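Local atomic coordinates of carbonic anhydrase (Porphyridium purpureum, PDB entry 1DDZ), a protein that probably catalyses the reversible hydration of carbon dioxide to hydrogencarbonate and a proton, as a zinc-dependent beta-class carbonic anhydrase. Residues Q27-A32 against L433-V438; V117-V122 against G400-W405; N190-S195 against S265-T270. All coordinates share one frame; numbering follows the deposited sequence.

Contact 1. Residues Q27-A32 against L433-V438; sequences QPAGQA and LIEINV
A type II beta turn running from P28 to Q31 meets the carboxylate of E435, the one side chain that helix 426-447 sends to this loop from residues 433-438. At the start of the turn, P28 O does not bond the glutamate directly: a water donates to P28 O and also to E435 OE2, at 2.7 Å from the latter. A29 comes next and lays its CA 3.7 Å from E435 OE1, a plain van der Waals contact. G30 makes the direct link, its N lying 2.9 Å from E435 OE2 in a nearly straight bond (169° at the hydrogen), although the N-H arrives from above the carboxylate plane, 42° out of it. With phi at 83°, a CB on G30 would be jammed against the carbonyl oxygen of A29, which suits glycine to this third position of the turn. Q31 N closes the turn on P28 O at 2.8 Å, and A32 N gives a weak bond to the same water. The glutamate chain is extended beyond CG, which carries its carboxylate out to the turn; Y385 OH also bonds OE2, and R432 forms a salt bridge with OE1. On the flanks, L24 of helix 12-25 and M478 of strand 476-481 pack against E435, and A32 rests on M478 as well, so that the loop after helix 12-25 lies between that helix, strand 476-481 and helix 426-447.

Contact 2. Residues V117-V122 against G400-W405; sequences VQYLKV and GLIDNW
Y119 and I402 meet at the edge of the tyrosine ring, where I402 CG2 sits near the ring plane, 3.6 Å from Y119 CE1. Y119 CG is anti to the carbonyl carbon (chi1 -83°), which swings the ring there. I402 has CG1 anti to its backbone N (chi1 -178°), which leaves CG2 between the backbone N and the carbonyl carbon and facing the ring; CG1 comes only to 4.1 Å from Y119 CE1. Farther along the ring, the hydroxyl meets D403. Y119 OH lies 2.6 Å from D403 OD1 as donor, in a bond whose exact length is doubtful because the hydroxyl is placed too close to another atom of the model. The two side chains approach from opposite directions, and the carboxylate is turned 73° against the ring. This contact bridges the family regions 69-221 and 323-475: helix 107-119 of the first lies against the short helix 402-405 of the second, and the Y119 side chain is about 8 Å from that of D330, a zinc ligand. D403 turns its other oxygen, OD2, back to L399 N and S397 OG, two bonds that limit rotation of the carboxylate and leave OD1 facing the tyrosine. Y119 is itself stacked with Y115, one turn earlier. Q114 OE1 adds a second link from helix 107-119 to the start of 400-405 by accepting from L401 N and I402 N. Behind the interface, N404 ND2 bends back to G400 O at 2.7 Å and also bonds S449 OG of the second subunit.

Contact 3. Residues N190-S195 against S265-T270; sequences NVCATS and SELDST
L267 leans across to C192 CB and to the N and CB of A193 in a contact made entirely of apolar packing. Its CB stands back from residues 190-195, and touching starts at CG, 4.0 Å from C192 CB. From there the leucine forks round that carbon: CD2 lies 3.9 Å from C192 CB, while CD1 comes to 3.8 Å from the same atom. CD1 goes on to meet the next residue, lying 3.9 Å from A193 CB and equally far from A193 N, so this methyl fills the angle between the two residues. C192 meets the leucine closest with its CB; SG, anti to the carbonyl carbon (chi1 -56°), stands a little farther off. The contact joins the last turn of the long helix 172-193 to the start of helix 266-279, beside the antiparallel end of a mixed sheet, where C192 packs on V209 and V227 of strands 208-214 and 222-227. With an alanine in place of L267, CG and both methyls would be missing, and a gap would probably open beside C192 CB and A193 CB. The first turn of helix 266-279 is closed by a capping box: S265 N bonds D268 OD2 at 3.1 Å, and D268 N gives a weak bond back to S265 OG. Just past the end of helix 172-193, T194 OG1 donates to V191 O at 2.8 Å in the carbonyl plane, and V191 O takes T194 N besides. The same hydroxyl accepts from V197 N as the N-cap of helix 195-202, and A193 packs on R153 of the second subunit.

How the contacts relate
Contact 1 lies near the surface, whereas contacts 2 and 3 are buried and both reach the second subunit. Their chemistry differs accordingly: a carboxylate gripped by one backbone N-H and a bridging water in contact 1, a tyrosine-aspartate pair beside an isoleucine methyl in contact 2, and hydrocarbon packing alone in contact 3. Contacts 2 and 3 are neighbours and touch where L401 CD1 lies 4.1 Å from S195 OG; helix 107-119 supplies one side of contact 2 and packs on T194 and V191 of contact 3. Contact 1 holds different elements, the N-terminal loop and helix 426-447, and its centre is about 42 Å from that of contact 3, on the opposite side of the chain's centre.

Contact 1. Residues Q27-A32 against L433-V438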
# COMPACT_ATOMS: atom_id res chain seq x y z
N GLN A 27 19.02 -16.57 25.68
CA GLN A 27 19.70 -15.41 26.24
C GLN A 27 18.61 -14.53 26.82
O GLN A 27 17.52 -14.42 26.26
CB GLN A 27 20.48 -14.66 25.15
CG GLN A 27 21.51 -15.53 24.44
CD GLN A 27 22.23 -14.81 23.31
OE1 GLN A 27 23.31 -14.23 23.50
NE2 GLN A 27 21.63 -14.84 22.13
N PRO A 28 18.87 -13.87 27.95
CA PRO A 28 17.81 -13.03 28.50
C PRO A 28 17.63 -11.74 27.70
O PRO A 28 18.57 -11.23 27.08
CB PRO A 28 18.29 -12.75 29.94
CG PRO A 28 19.49 -13.68 30.15
CD PRO A 28 20.09 -13.80 28.78
N ALA A 29 16.42 -11.21 27.78
CA ALA A 29 16.00 -9.99 27.13
C ALA A 29 17.03 -8.91 27.36
O ALA A 29 17.41 -8.65 28.49
CB ALA A 29 14.69 -9.56 27.68
N GLY A 30 17.56 -8.35 26.27
CA GLY A 30 18.52 -7.27 26.39
C GLY A 30 19.94 -7.69 26.63
O GLY A 30 20.84 -6.86 26.68
N GLN A 31 20.19 -8.99 26.74
CA GLN A 31 21.54 -9.43 26.99
C GLN A 31 22.17 -10.24 25.86
O GLN A 31 23.23 -10.82 26.04
CB GLN A 31 21.61 -10.20 28.31
CG GLN A 31 21.24 -9.33 29.53
CD GLN A 31 22.08 -8.05 29.64
OE1 GLN A 31 21.54 -6.95 29.78
NE2 GLN A 31 23.40 -8.18 29.55
N ALA A 32 21.50 -10.31 24.70
CA ALA A 32 22.07 -11.04 23.57
C ALA A 32 23.50 -10.53 23.32
O ALA A 32 23.77 -9.34 23.47
CB ALA A 32 21.18 -10.83 22.34
N LEU A 433 10.04 -8.60 23.11
CA LEU A 433 9.13 -8.48 21.97
C LEU A 433 9.86 -7.81 20.81
O LEU A 433 9.71 -8.19 19.65
CB LEU A 433 7.93 -7.61 22.35
CG LEU A 433 6.54 -7.77 21.72
CD1 LEU A 433 5.96 -6.40 21.56
CD2 LEU A 433 6.55 -8.51 20.41
N ILE A 434 10.66 -6.81 21.14
CA ILE A 434 11.45 -6.05 20.18
C ILE A 434 12.45 -6.99 19.49
O ILE A 434 12.69 -6.88 18.29
CB ILE A 434 12.18 -4.88 20.92
CG1 ILE A 434 11.18 -3.79 21.27
CG2 ILE A 434 13.34 -4.32 20.12
CD1 ILE A 434 11.83 -2.63 21.95
N GLU A 435 13.00 -7.92 20.25
CA GLU A 435 13.98 -8.87 19.72
C GLU A 435 13.32 -9.87 18.77
O GLU A 435 13.86 -10.19 17.71
CB GLU A 435 14.64 -9.64 20.87
CG GLU A 435 15.55 -8.80 21.73
CD GLU A 435 15.98 -9.50 23.02
OE1 GLU A 435 15.22 -10.34 23.52
OE2 GLU A 435 17.09 -9.23 23.52
N ILE A 436 12.21 -10.42 19.21
CA ILE A 436 11.47 -11.39 18.42
C ILE A 436 10.89 -10.70 17.16
O ILE A 436 10.78 -11.33 16.10
CB ILE A 436 10.38 -12.02 19.28
CG1 ILE A 436 11.03 -12.78 20.44
CG2 ILE A 436 9.51 -12.93 18.45
CD1 ILE A 436 9.99 -13.34 21.44
N ASN A 437 10.57 -9.41 17.27
CA ASN A 437 10.06 -8.66 16.13
C ASN A 437 11.14 -8.60 15.04
O ASN A 437 10.87 -8.87 13.88
CB ASN A 437 9.61 -7.27 16.53
CG ASN A 437 9.10 -6.45 15.36
OD1 ASN A 437 9.68 -5.43 15.01
ND2 ASN A 437 8.01 -6.90 14.74
N VAL A 438 12.39 -8.35 15.44
CA VAL A 438 13.53 -8.31 14.51
C VAL A 438 13.69 -9.68 13.83
O VAL A 438 13.90 -9.77 12.61
CB VAL A 438 14.87 -7.96 15.25
CG1 VAL A 438 16.06 -8.14 14.35
CG2 VAL A 438 14.84 -6.55 15.75
O HOH W 1 18.85 -11.09 24.30

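Contact 2. Residues V117-V122 against G400-W405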
# COMPACT_ATOMS: atom_id res chain seq x y z
N VAL A 117 3.11 13.09 14.07
CA VAL A 117 2.16 14.16 14.38
C VAL A 117 1.31 13.95 15.64
O VAL A 117 1.19 14.86 16.46
CB VAL A 117 1.25 14.46 13.15
CG1 VAL A 117 0.20 15.52 13.49
CG2 VAL A 117 2.13 14.92 11.95
N GLN A 118 0.69 12.79 15.78
CA GLN A 118 -0.16 12.52 16.93
C GLN A 118 0.60 11.99 18.14
O GLN A 118 0.32 12.39 19.26
CB GLN A 118 -1.30 11.56 16.59
CG GLN A 118 -2.60 12.19 16.07
CD GLN A 118 -2.71 12.06 14.56
OE1 GLN A 118 -1.70 12.05 13.86
NE2 GLN A 118 -3.93 11.89 14.05
N TYR A 119 1.49 11.03 17.95
CA TYR A 119 2.22 10.50 19.09
C TYR A 119 3.31 11.48 19.54
O TYR A 119 3.31 11.96 20.66
CB TYR A 119 2.84 9.14 18.77
CG TYR A 119 1.92 7.93 18.90
CD1 TYR A 119 1.05 7.56 17.87
CD2 TYR A 119 1.92 7.14 20.06
CE1 TYR A 119 0.19 6.44 18.00
CE2 TYR A 119 1.06 6.00 20.20
CZ TYR A 119 0.18 5.66 19.16
OH TYR A 119 -0.78 4.66 19.22
N LEU A 120 4.23 11.83 18.64
CA LEU A 120 5.34 12.71 18.98
C LEU A 120 5.05 14.21 19.01
O LEU A 120 5.83 14.98 19.57
CB LEU A 120 6.53 12.43 18.06
CG LEU A 120 7.01 10.98 18.09
CD1 LEU A 120 8.24 10.79 17.23
CD2 LEU A 120 7.33 10.59 19.52
N LYS A 121 3.94 14.64 18.44
CA LYS A 121 3.63 16.07 18.42
C LYS A 121 4.78 16.83 17.76
O LYS A 121 5.24 17.85 18.26
CB LYS A 121 3.35 16.58 19.84
CG LYS A 121 2.12 15.93 20.48
CD LYS A 121 0.95 16.11 19.54
CE LYS A 121 -0.32 15.48 20.07
NZ LYS A 121 -1.43 15.76 19.10
N VAL A 122 5.22 16.31 16.63
CA VAL A 122 6.30 16.91 15.85
C VAL A 122 5.82 18.29 15.36
O VAL A 122 4.67 18.45 15.00
CB VAL A 122 6.65 15.94 14.68
CG1 VAL A 122 6.06 16.38 13.38
CG2 VAL A 122 8.11 15.72 14.60
N GLY A 400 -6.30 5.54 12.94
CA GLY A 400 -6.49 4.81 11.70
C GLY A 400 -5.30 4.34 10.90
O GLY A 400 -5.34 3.27 10.31
N LEU A 401 -4.23 5.12 10.88
CA LEU A 401 -3.09 4.68 10.09
C LEU A 401 -1.98 4.03 10.91
O LEU A 401 -1.57 2.91 10.60
CB LEU A 401 -2.57 5.84 9.23
CG LEU A 401 -3.80 6.31 8.42
CD1 LEU A 401 -3.99 7.79 8.50
CD2 LEU A 401 -3.77 5.83 7.01
N ILE A 402 -1.55 4.68 11.97
CA ILE A 402 -0.48 4.14 12.78
C ILE A 402 -0.89 2.90 13.55
O ILE A 402 -0.18 1.90 13.53
CB ILE A 402 0.14 5.21 13.71
CG1 ILE A 402 1.29 4.61 14.50
CG2 ILE A 402 -0.91 5.79 14.66
CD1 ILE A 402 2.43 4.18 13.67
N ASP A 403 -2.10 2.88 14.10
CA ASP A 403 -2.50 1.72 14.89
C ASP A 403 -2.87 0.46 14.13
O ASP A 403 -2.77 -0.64 14.67
CB ASP A 403 -3.48 2.12 15.99
CG ASP A 403 -2.90 3.21 16.92
OD1 ASP A 403 -1.73 3.10 17.35
OD2 ASP A 403 -3.59 4.21 17.19
N ASN A 404 -3.22 0.58 12.85
CA ASN A 404 -3.49 -0.61 12.04
C ASN A 404 -2.15 -1.17 11.55
O ASN A 404 -1.93 -2.39 11.50
CB ASN A 404 -4.47 -0.31 10.91
CG ASN A 404 -5.87 -0.14 11.44
OD1 ASN A 404 -6.33 -0.95 12.24
ND2 ASN A 404 -6.52 0.98 11.10
N TRP A 405 -1.23 -0.28 11.24
CA TRP A 405 0.14 -0.67 10.88
C TRP A 405 0.77 -1.50 12.07
O TRP A 405 1.31 -2.59 11.86
CB TRP A 405 0.95 0.61 10.62
CG TRP A 405 2.44 0.45 10.50
CD1 TRP A 405 3.36 0.63 11.49
CD2 TRP A 405 3.18 0.15 9.31
NE1 TRP A 405 4.63 0.46 10.99
CE2 TRP A 405 4.55 0.17 9.65
CE3 TRP A 405 2.83 -0.12 7.98
CZ2 TRP A 405 5.56 -0.08 8.73
CZ3 TRP A 405 3.84 -0.36 7.07
CH2 TRP A 405 5.19 -0.34 7.44

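Contact 3. Residues N190-S195 against S265-T270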
# COMPACT_ATOMS: atom_id res chain seq x y z
N ASN A 190 1.49 16.41 -1.16
CA ASN A 190 0.88 15.19 -0.65
C ASN A 190 0.88 15.15 0.89
O ASN A 190 -0.11 14.75 1.49
CB ASN A 190 1.58 13.97 -1.24
CG ASN A 190 1.29 13.80 -2.72
OD1 ASN A 190 0.44 14.52 -3.28
ND2 ASN A 190 1.94 12.85 -3.36
N VAL A 191 1.97 15.59 1.51
CA VAL A 191 2.00 15.60 2.97
C VAL A 191 0.90 16.51 3.52
O VAL A 191 0.15 16.11 4.40
CB VAL A 191 3.37 16.05 3.48
CG1 VAL A 191 3.31 16.25 4.98
CG2 VAL A 191 4.43 15.03 3.12
N CYS A 192 0.77 17.71 2.96
CA CYS A 192 -0.24 18.69 3.40
C CYS A 192 -1.65 18.22 3.18
O CYS A 192 -2.55 18.61 3.92
CB CYS A 192 -0.10 20.03 2.68
SG CYS A 192 1.51 20.78 2.83
N ALA A 193 -1.83 17.42 2.13
CA ALA A 193 -3.13 16.89 1.75
C ALA A 193 -3.59 15.66 2.54
O ALA A 193 -4.77 15.31 2.46
CB ALA A 193 -3.15 16.59 0.24
N THR A 194 -2.70 15.03 3.31
CA THR A 194 -3.08 13.86 4.11
C THR A 194 -4.15 14.22 5.12
O THR A 194 -4.21 15.37 5.59
CB THR A 194 -1.91 13.27 4.93
OG1 THR A 194 -1.44 14.26 5.86
CG2 THR A 194 -0.76 12.80 4.02
N SER A 195 -4.96 13.24 5.51
CA SER A 195 -6.01 13.47 6.51
C SER A 195 -5.34 13.93 7.82
O SER A 195 -5.81 14.80 8.52
CB SER A 195 -6.80 12.17 6.73
OG SER A 195 -5.93 11.07 6.97
N SER A 265 -8.80 24.60 -3.81
CA SER A 265 -8.69 24.79 -2.37
C SER A 265 -7.55 25.74 -2.03
O SER A 265 -6.76 26.10 -2.90
CB SER A 265 -8.45 23.44 -1.74
OG SER A 265 -7.29 22.87 -2.32
N GLU A 266 -7.41 26.06 -0.74
CA GLU A 266 -6.32 26.93 -0.31
C GLU A 266 -5.01 26.24 -0.62
O GLU A 266 -4.05 26.90 -0.99
CB GLU A 266 -6.35 27.16 1.21
CG GLU A 266 -7.54 27.92 1.78
CD GLU A 266 -7.52 28.01 3.33
OE1 GLU A 266 -6.45 27.79 3.95
OE2 GLU A 266 -8.59 28.30 3.93
N LEU A 267 -4.96 24.92 -0.47
CA LEU A 267 -3.72 24.19 -0.72
C LEU A 267 -3.32 24.29 -2.17
O LEU A 267 -2.14 24.46 -2.49
CB LEU A 267 -3.87 22.72 -0.34
CG LEU A 267 -2.71 21.98 0.35
CD1 LEU A 267 -2.75 20.50 -0.05
CD2 LEU A 267 -1.36 22.57 0.03
N ASP A 268 -4.29 24.14 -3.06
CA ASP A 268 -4.02 24.23 -4.50
C ASP A 268 -3.33 25.56 -4.82
O ASP A 268 -2.29 25.60 -5.47
CB ASP A 268 -5.33 24.11 -5.30
CG ASP A 268 -5.90 22.69 -5.33
OD1 ASP A 268 -5.12 21.71 -5.38
OD2 ASP A 268 -7.13 22.53 -5.32
N SER A 269 -3.89 26.66 -4.33
CA SER A 269 -3.31 27.97 -4.56
C SER A 269 -1.91 28.09 -3.98
O SER A 269 -0.99 28.57 -4.65
CB SER A 269 -4.24 29.02 -3.98
OG SER A 269 -5.45 28.92 -4.67
N THR A 270 -1.74 27.62 -2.75
CA THR A 270 -0.44 27.64 -2.07
C THR A 270 0.63 26.93 -2.90
O THR A 270 1.74 27.46 -3.10
CB THR A 270 -0.54 26.95 -0.70
OG1 THR A 270 -1.40 27.71 0.15
CG2 THR A 270 0.82 26.87 -0.05